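Local coordinates for protein delta-aminolevulinic acid dehydratase (Toxoplasma gondii ME49, PDB 3OBK) that catalyses the condensation of two molecules of 5-aminolevulinic acid into porphobilinogen, an early step of tetrapyrrole biosynthesis, and assembles as an octamer, at residues S108-M120 with Q164-A177. Sequence-based numbering, arbitrary orientation.
Sequences SYNPDGLLPRAIM and QLCKQAITLARAGA
Tyr109, in the segment leading into helix 114-125, lays its ring along Lys167 of helix 158-175; the two are neighbouring outer helices of the TIM barrel and pack side by side over strand 130-135, their short segments nearly parallel, axes 24° apart. The two side chains point the same way: the extended lysine chain puts Lys167 CD over the centre of the ring, 3.7 Å from the Tyr109 centroid, a CH-pi contact. Lys167 NZ reaches Tyr109 OH in a weak hydrogen bond of 3.4 Å. With CG tucked between backbone N and carbonyl carbon (chi1 50°), the ring lies back along helix 158-175 toward Gln164. Its edge meets Gln164 NE2 in the ring plane, the amide turned 84° to the ring; that NE2 is bonded to Met104 O. Next along the helix, Thr171 OG1 lies 3.2 Å from Tyr109 O and also within reach of Lys167 O, while CG2 sits against Pro111 and the Pro116 ring. Gln168 stretches out fully beside Ser108, its OE1 taken by Ala136 N, and a water links Ser108 O to Gln168 NE2. Further on the seam is mostly apolar. Ala175 CB packs on Pro116 CB at 4.0 Å. Leu172 CD2 is met by Leu115 CD2 at 3.9 Å and by Ile119 CD1, the isoleucine crossing the leucine at about a right angle. Helix 158-175 closes in a Schellman motif at Gly176, over which Ile119 lays CG2, 3.6 Å from Ala177 N.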
loop_
_atom_site.group_PDB
_atom_site.type_symbol
_atom_site.label_atom_id
_atom_site.label_comp_id
_atom_site.label_asym_id
_atom_site.label_seq_id
_atom_site.Cartn_x
_atom_site.Cartn_y
_atom_site.Cartn_z
ATOM N N SER A 108 -17.148 -43.768 -3.047
ATOM C CA SER A 108 -16.159 -42.804 -2.551
ATOM C C SER A 108 -15.837 -42.933 -1.058
ATOM O O SER A 108 -14.702 -42.668 -0.644
ATOM C CB SER A 108 -16.605 -41.368 -2.851
ATOM O OG SER A 108 -17.775 -41.010 -2.148
ATOM N N TYR A 109 -16.826 -43.339 -0.262
ATOM C CA TYR A 109 -16.621 -43.547 1.152
ATOM C C TYR A 109 -16.704 -45.007 1.563
ATOM O O TYR A 109 -16.949 -45.300 2.721
ATOM C CB TYR A 109 -17.577 -42.689 1.985
ATOM C CG TYR A 109 -19.042 -42.760 1.611
ATOM C CD1 TYR A 109 -19.868 -43.746 2.130
ATOM C CD2 TYR A 109 -19.608 -41.808 0.776
ATOM C CE1 TYR A 109 -21.221 -43.798 1.808
ATOM C CE2 TYR A 109 -20.961 -41.849 0.446
ATOM C CZ TYR A 109 -21.753 -42.847 0.964
ATOM O OH TYR A 109 -23.079 -42.896 0.623
ATOM N N ASN A 110 -16.439 -45.921 0.636
ATOM C CA ASN A 110 -16.347 -47.344 0.946
ATOM C C ASN A 110 -14.981 -47.668 1.547
ATOM O O ASN A 110 -13.991 -47.640 0.845
ATOM C CB ASN A 110 -16.578 -48.161 -0.327
ATOM C CG ASN A 110 -16.403 -49.663 -0.111
ATOM O OD1 ASN A 110 -16.188 -50.125 1.015
ATOM N ND2 ASN A 110 -16.473 -50.429 -1.206
ATOM N N PRO A 111 -14.921 -48.021 2.837
ATOM C CA PRO A 111 -13.618 -48.213 3.492
ATOM C C PRO A 111 -12.814 -49.432 3.033
ATOM O O PRO A 111 -11.648 -49.590 3.427
ATOM C CB PRO A 111 -13.971 -48.339 4.981
ATOM C CG PRO A 111 -15.419 -48.490 5.069
ATOM C CD PRO A 111 -16.040 -48.401 3.716
ATOM N N ASP A 112 -13.430 -50.283 2.218
ATOM C CA ASP A 112 -12.737 -51.403 1.592
ATOM C C ASP A 112 -12.515 -51.186 0.109
ATOM O O ASP A 112 -12.165 -52.111 -0.601
ATOM C CB ASP A 112 -13.548 -52.683 1.793
ATOM C CG ASP A 112 -13.757 -53.009 3.259
ATOM O OD1 ASP A 112 -12.774 -52.891 4.053
ATOM O OD2 ASP A 112 -14.903 -53.405 3.611
ATOM N N GLY A 113 -12.718 -49.958 -0.348
ATOM C CA GLY A 113 -12.523 -49.606 -1.756
ATOM C C GLY A 113 -11.066 -49.441 -2.113
ATOM O O GLY A 113 -10.194 -49.429 -1.234
ATOM N N LEU A 114 -10.799 -49.290 -3.406
ATOM C CA LEU A 114 -9.420 -49.293 -3.906
ATOM C C LEU A 114 -8.567 -48.210 -3.245
ATOM O O LEU A 114 -7.490 -48.499 -2.741
ATOM C CB LEU A 114 -9.368 -49.160 -5.429
ATOM C CG LEU A 114 -7.973 -49.062 -6.059
ATOM C CD1 LEU A 114 -7.116 -50.306 -5.864
ATOM C CD2 LEU A 114 -8.128 -48.752 -7.520
ATOM N N LEU A 115 -9.028 -46.974 -3.223
ATOM C CA LEU A 115 -8.166 -45.922 -2.679
ATOM C C LEU A 115 -7.808 -46.166 -1.212
ATOM O O LEU A 115 -6.624 -46.157 -0.873
ATOM C CB LEU A 115 -8.741 -44.516 -2.892
ATOM C CG LEU A 115 -7.750 -43.371 -2.769
ATOM C CD1 LEU A 115 -6.517 -43.610 -3.642
ATOM C CD2 LEU A 115 -8.474 -42.054 -3.136
ATOM N N PRO A 116 -8.798 -46.406 -0.337
ATOM C CA PRO A 116 -8.390 -46.701 1.051
ATOM C C PRO A 116 -7.423 -47.865 1.183
ATOM O O PRO A 116 -6.544 -47.821 2.011
ATOM C CB PRO A 116 -9.719 -47.046 1.743
ATOM C CG PRO A 116 -10.697 -46.275 1.030
ATOM C CD PRO A 116 -10.259 -46.282 -0.432
ATOM N N ARG A 117 -7.578 -48.901 0.378
ATOM C CA ARG A 117 -6.640 -50.029 0.431
ATOM C C ARG A 117 -5.251 -49.615 -0.071
ATOM O O ARG A 117 -4.240 -50.090 0.435
ATOM C CB ARG A 117 -7.159 -51.222 -0.379
ATOM C CG ARG A 117 -8.306 -51.949 0.261
ATOM C CD ARG A 117 -8.702 -53.198 -0.554
ATOM N NE ARG A 117 -9.652 -52.888 -1.634
ATOM C CZ ARG A 117 -9.448 -53.032 -2.950
ATOM N NH1 ARG A 117 -10.442 -52.719 -3.765
ATOM N NH2 ARG A 117 -8.292 -53.480 -3.470
ATOM N N ALA A 118 -5.207 -48.748 -1.072
ATOM C CA ALA A 118 -3.943 -48.262 -1.602
ATOM C C ALA A 118 -3.194 -47.479 -0.544
ATOM O O ALA A 118 -1.977 -47.631 -0.393
ATOM C CB ALA A 118 -4.171 -47.406 -2.828
ATOM N N ILE A 119 -3.931 -46.652 0.191
ATOM C CA ILE A 119 -3.352 -45.874 1.274
ATOM C C ILE A 119 -2.829 -46.778 2.385
ATOM O O ILE A 119 -1.718 -46.592 2.857
ATOM C CB ILE A 119 -4.377 -44.914 1.885
ATOM C CG1 ILE A 119 -4.730 -43.801 0.904
ATOM C CG2 ILE A 119 -3.858 -44.330 3.199
ATOM C CD1 ILE A 119 -5.812 -42.887 1.433
ATOM N N MET A 120 -3.630 -47.745 2.809
ATOM C CA MET A 120 -3.190 -48.667 3.861
ATOM C C MET A 120 -1.996 -49.459 3.418
ATOM O O MET A 120 -1.075 -49.636 4.179
ATOM C CB MET A 120 -4.302 -49.618 4.296
ATOM C CG MET A 120 -5.345 -48.959 5.205
ATOM S SD MET A 120 -6.737 -50.059 5.572
ATOM C CE MET A 120 -7.947 -49.596 4.335
ATOM N N GLN A 164 -21.567 -35.851 1.012
ATOM C CA GLN A 164 -20.804 -36.968 0.446
ATOM C C GLN A 164 -19.303 -36.773 0.603
ATOM O O GLN A 164 -18.580 -37.709 0.964
ATOM C CB GLN A 164 -21.107 -37.171 -1.043
ATOM C CG GLN A 164 -22.548 -37.528 -1.433
ATOM C CD GLN A 164 -23.098 -38.738 -0.702
ATOM O OE1 GLN A 164 -23.447 -38.645 0.454
ATOM N NE2 GLN A 164 -23.186 -39.869 -1.384
ATOM N N LEU A 165 -18.821 -35.564 0.325
ATOM C CA LEU A 165 -17.379 -35.299 0.428
ATOM C C LEU A 165 -16.882 -35.394 1.871
ATOM O O LEU A 165 -15.723 -35.795 2.111
ATOM C CB LEU A 165 -17.042 -33.921 -0.112
ATOM C CG LEU A 165 -17.385 -33.638 -1.560
ATOM C CD1 LEU A 165 -17.116 -32.170 -1.867
ATOM C CD2 LEU A 165 -16.614 -34.559 -2.457
ATOM N N CYS A 166 -17.745 -35.031 2.826
ATOM C CA CYS A 166 -17.420 -35.210 4.232
ATOM C C CYS A 166 -17.243 -36.686 4.560
ATOM O O CYS A 166 -16.311 -37.058 5.288
ATOM C CB CYS A 166 -18.457 -34.572 5.144
ATOM S SG CYS A 166 -18.410 -32.741 5.098
ATOM N N LYS A 167 -18.085 -37.535 3.992
ATOM C CA LYS A 167 -17.952 -38.958 4.257
ATOM C C LYS A 167 -16.678 -39.461 3.629
ATOM O O LYS A 167 -15.948 -40.192 4.257
ATOM C CB LYS A 167 -19.135 -39.759 3.714
ATOM C CG LYS A 167 -20.445 -39.565 4.462
ATOM C CD LYS A 167 -21.527 -40.214 3.637
ATOM C CE LYS A 167 -22.875 -40.226 4.287
ATOM N NZ LYS A 167 -23.710 -41.275 3.593
ATOM N N GLN A 168 -16.429 -39.058 2.391
ATOM C CA GLN A 168 -15.217 -39.414 1.683
ATOM C C GLN A 168 -13.979 -38.999 2.424
ATOM O O GLN A 168 -13.055 -39.812 2.571
ATOM C CB GLN A 168 -15.154 -38.805 0.285
ATOM C CG GLN A 168 -13.956 -39.313 -0.533
ATOM C CD GLN A 168 -13.870 -38.696 -1.897
ATOM O OE1 GLN A 168 -14.481 -37.664 -2.155
ATOM N NE2 GLN A 168 -13.121 -39.327 -2.785
ATOM N N ALA A 169 -13.935 -37.749 2.870
ATOM C CA ALA A 169 -12.744 -37.275 3.608
ATOM C C ALA A 169 -12.501 -38.069 4.899
ATOM O O ALA A 169 -11.354 -38.311 5.244
ATOM C CB ALA A 169 -12.794 -35.730 3.905
ATOM N N ILE A 170 -13.563 -38.466 5.604
ATOM C CA ILE A 170 -13.394 -39.236 6.837
ATOM C C ILE A 170 -12.802 -40.644 6.514
ATOM O O ILE A 170 -11.814 -41.057 7.107
ATOM C CB ILE A 170 -14.722 -39.310 7.675
ATOM C CG1 ILE A 170 -14.956 -37.983 8.434
ATOM C CG2 ILE A 170 -14.672 -40.435 8.686
ATOM C CD1 ILE A 170 -16.386 -37.747 8.936
ATOM N N THR A 171 -13.366 -41.333 5.538
ATOM C CA THR A 171 -12.858 -42.614 5.118
ATOM C C THR A 171 -11.369 -42.602 4.772
ATOM O O THR A 171 -10.627 -43.513 5.156
ATOM C CB THR A 171 -13.643 -43.141 3.896
ATOM O OG1 THR A 171 -15.043 -43.184 4.207
ATOM C CG2 THR A 171 -13.201 -44.523 3.558
ATOM N N LEU A 172 -10.929 -41.580 4.046
ATOM C CA LEU A 172 -9.528 -41.461 3.617
ATOM C C LEU A 172 -8.593 -41.115 4.774
ATOM O O LEU A 172 -7.511 -41.701 4.922
ATOM C CB LEU A 172 -9.434 -40.393 2.545
ATOM C CG LEU A 172 -10.147 -40.699 1.220
ATOM C CD1 LEU A 172 -9.956 -39.505 0.301
ATOM C CD2 LEU A 172 -9.640 -41.987 0.560
ATOM N N ALA A 173 -9.037 -40.179 5.610
ATOM C CA ALA A 173 -8.343 -39.851 6.837
ATOM C C ALA A 173 -8.192 -41.119 7.671
ATOM O O ALA A 173 -7.079 -41.467 8.101
ATOM C CB ALA A 173 -9.105 -38.800 7.618
ATOM N N ARG A 174 -9.304 -41.826 7.878
ATOM C CA ARG A 174 -9.250 -43.020 8.727
ATOM C C ARG A 174 -8.310 -44.074 8.139
ATOM O O ARG A 174 -7.675 -44.800 8.895
ATOM C CB ARG A 174 -10.641 -43.633 8.967
ATOM C CG ARG A 174 -11.401 -43.080 10.145
ATOM C CD ARG A 174 -12.797 -43.670 10.138
ATOM N NE ARG A 174 -13.729 -43.075 11.106
ATOM C CZ ARG A 174 -15.068 -43.153 11.022
ATOM N NH1 ARG A 174 -15.668 -43.773 9.999
ATOM N NH2 ARG A 174 -15.828 -42.584 11.959
ATOM N N ALA A 175 -8.236 -44.145 6.802
ATOM C CA ALA A 175 -7.366 -45.130 6.121
ATOM C C ALA A 175 -5.892 -44.850 6.315
ATOM O O ALA A 175 -5.077 -45.743 6.157
ATOM C CB ALA A 175 -7.690 -45.232 4.611
ATOM N N GLY A 176 -5.558 -43.608 6.654
ATOM C CA GLY A 176 -4.172 -43.182 6.856
ATOM C C GLY A 176 -3.746 -41.970 6.031
ATOM O O GLY A 176 -2.625 -41.520 6.171
ATOM N N ALA A 177 -4.603 -41.433 5.166
ATOM C CA ALA A 177 -4.243 -40.250 4.397
ATOM C C ALA A 177 -3.761 -39.117 5.282
ATOM O O ALA A 177 -4.400 -38.797 6.282
ATOM C CB ALA A 177 -5.426 -39.783 3.585
HETATM O O HOH W 1 -12.180 -42.291 -2.189
#